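Local coordinates for hydrogenase expression/formation protein HypE (Desulfovibrio vulgaris subsp. vulgaris, PDB 2Z1U), which binds ATP and magnesium ions and, as a member of the HypE family, probably takes part in the maturation of hydrogenases, at residues F31-L45 against E120-V132. Sequence-based numbering, arbitrary orientation.
Sequences FDNPILGTLNDAARL and EAGVFIVTGDTKV. With MG (magnesium ion), chain B; MG (magnesium ion), chain C; ATP (adenosine-5'-triphosphate), chain D.
Asn33 ND2 donates to Ile125 O across 2.9 Å, joining the loop and short helical turn of 31-45 to strand 124-133 in the N-terminal, PurM-like domain of this AIR synthase relative. With chi1 at 71°, the amide tucks back between its own backbone N and carbonyl carbon. From there ND2 also reaches Phe31 O, both acceptors lying close to the amide plane, while OD1 caps the helical turn as N-cap through Leu36 N. Both amide N-H groups and the oxygen are thus bonded, which fixes the rotation of the group. The Phe124 ring runs antiparallel alongside the Asn33 side chain, Phe124 CD1 3.4 Å from Asn33 CB, with ring and amide planes 49° apart. Phe31 takes a CH-pi contact from Ile125: Ile125 CD1 stands 3.8 Å from the centroid of the Phe31 ring, over the face, and Ile125 CG2 approaches Phe31 CD2. A water links Phe31 O to Ile125 N. Farther along, Val126 CB meets Ile35 CG2, and Val126 CG2 packs on Ala43 CB and Leu45 CD1; Tyr91 of strand 87-99 touches both Val126 and Leu45. Ala43 and Leu45 pair with an antiparallel strand of the second subunit, carrying the sheet across the dimer interface. The two segments also form one side of the ATP site, to which Thr222 and Arg223 of the second subunit also contribute. Leu36 CD1 lies 3.5 Å from ATP N3, and Gly128 N donates to ATP O2'. Asp129 OD1 and Asp41 OD2 bind separate magnesium ions, and Lys131 NZ meets Asp129 OD2 on its syn side at 2.8 Å. At the N7 edge of the adenine, near its plane, Thr130 OG1 donates to ATP N7 at 2.8 Å.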
loop_
_atom_site.group_PDB
_atom_site.type_symbol
_atom_site.label_atom_id
_atom_site.label_comp_id
_atom_site.label_asym_id
_atom_site.label_seq_id
_atom_site.Cartn_x
_atom_site.Cartn_y
_atom_site.Cartn_z
ATOM N N PHE A 31 -16.112 2.986 6.185
ATOM C CA PHE A 31 -15.053 4.008 6.148
ATOM C C PHE A 31 -15.618 5.428 5.983
ATOM O O PHE A 31 -14.907 6.415 6.220
ATOM C CB PHE A 31 -14.023 3.689 5.055
ATOM C CG PHE A 31 -13.373 2.318 5.191
ATOM C CD1 PHE A 31 -13.359 1.640 6.415
ATOM C CD2 PHE A 31 -12.768 1.714 4.091
ATOM C CE1 PHE A 31 -12.764 0.380 6.529
ATOM C CE2 PHE A 31 -12.162 0.459 4.207
ATOM C CZ PHE A 31 -12.158 -0.200 5.429
ATOM N N ASP A 32 -16.891 5.479 5.580
ATOM C CA ASP A 32 -17.758 6.680 5.473
ATOM C C ASP A 32 -17.071 8.042 5.550
ATOM O O ASP A 32 -16.890 8.590 6.643
ATOM C CB ASP A 32 -18.879 6.609 6.525
ATOM C CG ASP A 32 -20.174 7.238 6.053
ATOM O OD1 ASP A 32 -20.169 8.044 5.088
ATOM O OD2 ASP A 32 -21.224 6.910 6.654
ATOM N N ASN A 33 -16.694 8.569 4.382
ATOM C CA ASN A 33 -16.181 9.933 4.255
ATOM C C ASN A 33 -16.268 10.393 2.799
ATOM O O ASN A 33 -16.247 9.556 1.893
ATOM C CB ASN A 33 -14.756 10.054 4.834
ATOM C CG ASN A 33 -13.704 9.353 3.984
ATOM O OD1 ASN A 33 -13.174 9.937 3.041
ATOM N ND2 ASN A 33 -13.387 8.109 4.327
ATOM N N PRO A 34 -16.378 11.716 2.564
ATOM C CA PRO A 34 -16.651 12.195 1.202
ATOM C C PRO A 34 -15.436 12.187 0.283
ATOM O O PRO A 34 -15.592 12.344 -0.931
ATOM C CB PRO A 34 -17.159 13.625 1.418
ATOM C CG PRO A 34 -16.539 14.061 2.686
ATOM C CD PRO A 34 -16.270 12.829 3.530
ATOM N N ILE A 35 -14.241 12.005 0.853
ATOM C CA ILE A 35 -13.033 11.832 0.039
ATOM C C ILE A 35 -13.040 10.463 -0.631
ATOM O O ILE A 35 -12.942 10.389 -1.851
ATOM C CB ILE A 35 -11.722 12.070 0.811
ATOM C CG1 ILE A 35 -11.725 13.474 1.436
ATOM C CG2 ILE A 35 -10.517 11.870 -0.117
ATOM C CD1 ILE A 35 -10.454 13.821 2.235
ATOM N N LEU A 36 -13.140 9.394 0.158
ATOM C CA LEU A 36 -13.391 8.038 -0.367
ATOM C C LEU A 36 -14.648 7.946 -1.262
ATOM O O LEU A 36 -14.635 7.277 -2.308
ATOM C CB LEU A 36 -13.547 7.035 0.790
ATOM C CG LEU A 36 -13.721 5.567 0.383
ATOM C CD1 LEU A 36 -12.569 5.098 -0.535
ATOM C CD2 LEU A 36 -13.854 4.677 1.600
ATOM N N GLY A 37 -15.726 8.609 -0.837
ATOM C CA GLY A 37 -17.042 8.516 -1.507
ATOM C C GLY A 37 -16.979 8.900 -2.977
ATOM O O GLY A 37 -17.791 8.491 -3.786
ATOM N N THR A 38 -15.972 9.682 -3.315
ATOM C CA THR A 38 -15.742 10.133 -4.671
ATOM C C THR A 38 -15.581 8.946 -5.674
ATOM O O THR A 38 -15.992 9.041 -6.840
ATOM C CB THR A 38 -14.523 11.082 -4.627
ATOM O OG1 THR A 38 -14.764 12.225 -5.436
ATOM C CG2 THR A 38 -13.273 10.400 -5.020
ATOM N N LEU A 39 -15.017 7.825 -5.205
ATOM C CA LEU A 39 -14.869 6.600 -6.018
ATOM C C LEU A 39 -14.160 6.848 -7.362
ATOM O O LEU A 39 -14.566 6.336 -8.424
ATOM C CB LEU A 39 -16.219 5.875 -6.204
ATOM C CG LEU A 39 -16.821 5.214 -4.953
ATOM C CD1 LEU A 39 -18.176 4.622 -5.233
ATOM C CD2 LEU A 39 -15.871 4.145 -4.408
ATOM N N ASN A 40 -13.117 7.673 -7.310
ATOM C CA ASN A 40 -12.298 7.946 -8.472
ATOM C C ASN A 40 -11.045 7.067 -8.440
ATOM O O ASN A 40 -10.847 6.288 -7.485
ATOM C CB ASN A 40 -11.921 9.432 -8.511
ATOM C CG ASN A 40 -13.073 10.315 -8.985
ATOM O OD1 ASN A 40 -13.228 11.445 -8.526
ATOM N ND2 ASN A 40 -13.882 9.803 -9.896
ATOM N N ASP A 41 -10.190 7.206 -9.456
ATOM C CA ASP A 41 -8.943 6.432 -9.523
ATOM C C ASP A 41 -7.938 6.814 -8.433
ATOM O O ASP A 41 -6.997 6.066 -8.161
ATOM C CB ASP A 41 -8.274 6.647 -10.870
ATOM C CG ASP A 41 -9.091 6.101 -11.990
ATOM O OD1 ASP A 41 -9.794 6.888 -12.660
ATOM O OD2 ASP A 41 -9.022 4.878 -12.177
ATOM N N ALA A 42 -8.133 7.991 -7.842
ATOM C CA ALA A 42 -7.318 8.427 -6.710
ATOM C C ALA A 42 -8.156 9.309 -5.803
ATOM O O ALA A 42 -9.177 9.849 -6.226
ATOM C CB ALA A 42 -6.065 9.180 -7.199
ATOM N N ALA A 43 -7.689 9.468 -4.570
ATOM C CA ALA A 43 -8.299 10.379 -3.624
ATOM C C ALA A 43 -7.623 11.754 -3.713
ATOM O O ALA A 43 -6.398 11.840 -3.818
ATOM C CB ALA A 43 -8.167 9.807 -2.213
ATOM N N ARG A 44 -8.422 12.814 -3.655
ATOM C CA ARG A 44 -7.913 14.186 -3.576
ATOM C C ARG A 44 -7.704 14.565 -2.125
ATOM O O ARG A 44 -8.619 14.436 -1.298
ATOM C CB ARG A 44 -8.867 15.199 -4.240
ATOM C CG ARG A 44 -8.379 16.636 -4.100
ATOM C CD ARG A 44 -9.506 17.637 -4.194
ATOM N NE ARG A 44 -9.144 18.897 -3.539
ATOM C CZ ARG A 44 -8.767 19.992 -4.190
ATOM N NH1 ARG A 44 -8.710 19.993 -5.521
ATOM N NH2 ARG A 44 -8.457 21.092 -3.513
ATOM N N LEU A 45 -6.491 15.034 -1.828
ATOM C CA LEU A 45 -6.053 15.340 -0.478
ATOM C C LEU A 45 -5.542 16.784 -0.369
ATOM O O LEU A 45 -4.746 17.237 -1.194
ATOM C CB LEU A 45 -4.941 14.359 -0.086
ATOM C CG LEU A 45 -5.213 13.041 0.651
ATOM C CD1 LEU A 45 -6.564 12.389 0.399
ATOM C CD2 LEU A 45 -4.083 12.072 0.439
ATOM N N GLU A 120 -11.199 6.358 15.797
ATOM C CA GLU A 120 -10.558 6.579 17.097
ATOM C C GLU A 120 -9.227 7.296 16.956
ATOM O O GLU A 120 -8.882 8.127 17.793
ATOM C CB GLU A 120 -10.388 5.252 17.859
ATOM C CG GLU A 120 -11.767 4.626 18.187
ATOM C CD GLU A 120 -11.724 3.483 19.194
ATOM O OE1 GLU A 120 -10.619 2.952 19.459
ATOM O OE2 GLU A 120 -12.813 3.120 19.714
ATOM N N ALA A 121 -8.493 6.980 15.888
ATOM C CA ALA A 121 -7.247 7.668 15.579
ATOM C C ALA A 121 -7.413 9.052 14.933
ATOM O O ALA A 121 -6.426 9.774 14.773
ATOM C CB ALA A 121 -6.311 6.759 14.729
ATOM N N GLY A 122 -8.638 9.420 14.546
ATOM C CA GLY A 122 -8.873 10.721 13.909
ATOM C C GLY A 122 -8.352 10.769 12.479
ATOM O O GLY A 122 -7.896 11.805 12.001
ATOM N N VAL A 123 -8.456 9.630 11.806
ATOM C CA VAL A 123 -7.886 9.389 10.505
ATOM C C VAL A 123 -9.018 8.914 9.553
ATOM O O VAL A 123 -10.011 8.344 9.999
ATOM C CB VAL A 123 -6.700 8.365 10.728
ATOM C CG1 VAL A 123 -6.845 7.068 9.970
ATOM C CG2 VAL A 123 -5.334 9.031 10.594
ATOM N N PHE A 124 -8.897 9.172 8.254
ATOM C CA PHE A 124 -9.830 8.606 7.298
ATOM C C PHE A 124 -9.151 7.656 6.328
ATOM O O PHE A 124 -8.044 7.912 5.888
ATOM C CB PHE A 124 -10.522 9.701 6.486
ATOM C CG PHE A 124 -11.511 10.503 7.285
ATOM C CD1 PHE A 124 -12.742 9.960 7.626
ATOM C CD2 PHE A 124 -11.187 11.782 7.733
ATOM C CE1 PHE A 124 -13.671 10.689 8.377
ATOM C CE2 PHE A 124 -12.095 12.523 8.494
ATOM C CZ PHE A 124 -13.347 11.977 8.807
ATOM N N ILE A 125 -9.857 6.587 5.963
ATOM C CA ILE A 125 -9.429 5.731 4.854
ATOM C C ILE A 125 -9.990 6.342 3.581
ATOM O O ILE A 125 -11.217 6.373 3.377
ATOM C CB ILE A 125 -9.854 4.258 5.061
ATOM C CG1 ILE A 125 -9.081 3.672 6.261
ATOM C CG2 ILE A 125 -9.554 3.436 3.819
ATOM C CD1 ILE A 125 -9.824 2.637 7.013
ATOM N N VAL A 126 -9.096 6.867 2.747
ATOM C CA VAL A 126 -9.511 7.727 1.617
ATOM C C VAL A 126 -9.530 7.062 0.251
ATOM O O VAL A 126 -10.120 7.597 -0.685
ATOM C CB VAL A 126 -8.654 9.034 1.516
ATOM C CG1 VAL A 126 -8.882 9.917 2.753
ATOM C CG2 VAL A 126 -7.134 8.716 1.300
ATOM N N THR A 127 -8.871 5.914 0.131
ATOM C CA THR A 127 -8.708 5.264 -1.176
ATOM C C THR A 127 -8.295 3.808 -0.923
ATOM O O THR A 127 -7.746 3.488 0.123
ATOM C CB THR A 127 -7.681 6.034 -2.092
ATOM O OG1 THR A 127 -7.844 5.664 -3.474
ATOM C CG2 THR A 127 -6.223 5.798 -1.666
ATOM N N GLY A 128 -8.588 2.928 -1.877
ATOM C CA GLY A 128 -8.449 1.502 -1.628
ATOM C C GLY A 128 -8.314 0.628 -2.862
ATOM O O GLY A 128 -8.377 1.093 -4.004
ATOM N N ASP A 129 -8.107 -0.660 -2.605
ATOM C CA ASP A 129 -8.071 -1.662 -3.657
ATOM C C ASP A 129 -8.511 -2.979 -3.062
ATOM O O ASP A 129 -8.293 -3.224 -1.886
ATOM C CB ASP A 129 -6.650 -1.800 -4.221
ATOM C CG ASP A 129 -6.596 -2.718 -5.435
ATOM O OD1 ASP A 129 -7.358 -2.463 -6.405
ATOM O OD2 ASP A 129 -5.796 -3.675 -5.431
ATOM N N THR A 130 -9.098 -3.828 -3.895
ATOM C CA THR A 130 -9.619 -5.112 -3.478
ATOM C C THR A 130 -9.293 -6.115 -4.584
ATOM O O THR A 130 -9.830 -6.042 -5.704
ATOM C CB THR A 130 -11.160 -5.062 -3.261
ATOM O OG1 THR A 130 -11.488 -3.931 -2.434
ATOM C CG2 THR A 130 -11.657 -6.366 -2.592
ATOM N N LYS A 131 -8.401 -7.044 -4.261
ATOM C CA LYS A 131 -8.037 -8.119 -5.164
ATOM C C LYS A 131 -8.520 -9.413 -4.505
ATOM O O LYS A 131 -8.301 -9.629 -3.316
ATOM C CB LYS A 131 -6.507 -8.151 -5.409
ATOM C CG LYS A 131 -5.884 -6.982 -6.239
ATOM C CD LYS A 131 -6.571 -6.807 -7.621
ATOM C CE LYS A 131 -5.849 -5.891 -8.601
ATOM N NZ LYS A 131 -5.639 -4.458 -8.165
ATOM N N VAL A 132 -9.207 -10.248 -5.278
ATOM C CA VAL A 132 -9.614 -11.576 -4.824
ATOM C C VAL A 132 -8.879 -12.606 -5.674
ATOM O O VAL A 132 -9.017 -12.619 -6.896
ATOM C CB VAL A 132 -11.151 -11.793 -4.931
ATOM C CG1 VAL A 132 -11.546 -13.166 -4.362
ATOM C CG2 VAL A 132 -11.916 -10.683 -4.198
HETATM MG MG MG B . -7.453 -0.888 -7.815
HETATM MG MG MG C . -7.627 3.060 -12.621
HETATM P PG ATP D . -7.984 -1.787 -10.872
HETATM O O1G ATP D . -7.692 -2.167 -9.409
HETATM O O2G ATP D . -8.936 -2.747 -11.518
HETATM O O3G ATP D . -6.745 -1.497 -11.707
HETATM P PB ATP D . -8.645 0.956 -10.152
HETATM O O1B ATP D . -7.504 0.716 -9.142
HETATM O O2B ATP D . -8.561 2.166 -11.033
HETATM O O3B ATP D . -8.840 -0.421 -10.947
HETATM P PA ATP D . -10.583 0.022 -8.284
HETATM O O1A ATP D . -11.580 -0.824 -9.072
HETATM O O2A ATP D . -9.522 -0.806 -7.614
HETATM O O3A ATP D . -9.985 1.172 -9.287
HETATM O "O5'" ATP D . -11.301 0.981 -7.266
HETATM C "C5'" ATP D . -12.544 1.628 -7.569
HETATM C "C4'" ATP D . -12.828 2.588 -6.433
HETATM O "O4'" ATP D . -13.106 1.783 -5.270
HETATM C "C3'" ATP D . -11.634 3.461 -6.087
HETATM O "O3'" ATP D . -12.123 4.770 -5.735
HETATM C "C2'" ATP D . -11.015 2.808 -4.847
HETATM O "O2'" ATP D . -10.438 3.803 -4.001
HETATM C "C1'" ATP D . -12.226 2.126 -4.180
HETATM N N9 ATP D . -11.880 0.869 -3.463
HETATM C C8 ATP D . -11.605 -0.329 -3.998
HETATM N N7 ATP D . -11.356 -1.237 -3.026
HETATM C C5 ATP D . -11.441 -0.570 -1.860
HETATM C C6 ATP D . -11.281 -0.916 -0.427
HETATM N N6 ATP D . -10.938 -2.177 -0.081
HETATM N N1 ATP D . -11.470 0.049 0.467
HETATM C C2 ATP D . -11.796 1.318 0.155
HETATM N N3 ATP D . -11.969 1.689 -1.137
HETATM C C4 ATP D . -11.804 0.793 -2.143
HETATM O O HOH W 1 -12.345 6.025 7.178
HETATM O O HOH W 2 -7.341 0.511 -6.435
HETATM O O HOH W 3 -9.558 1.756 -13.537
#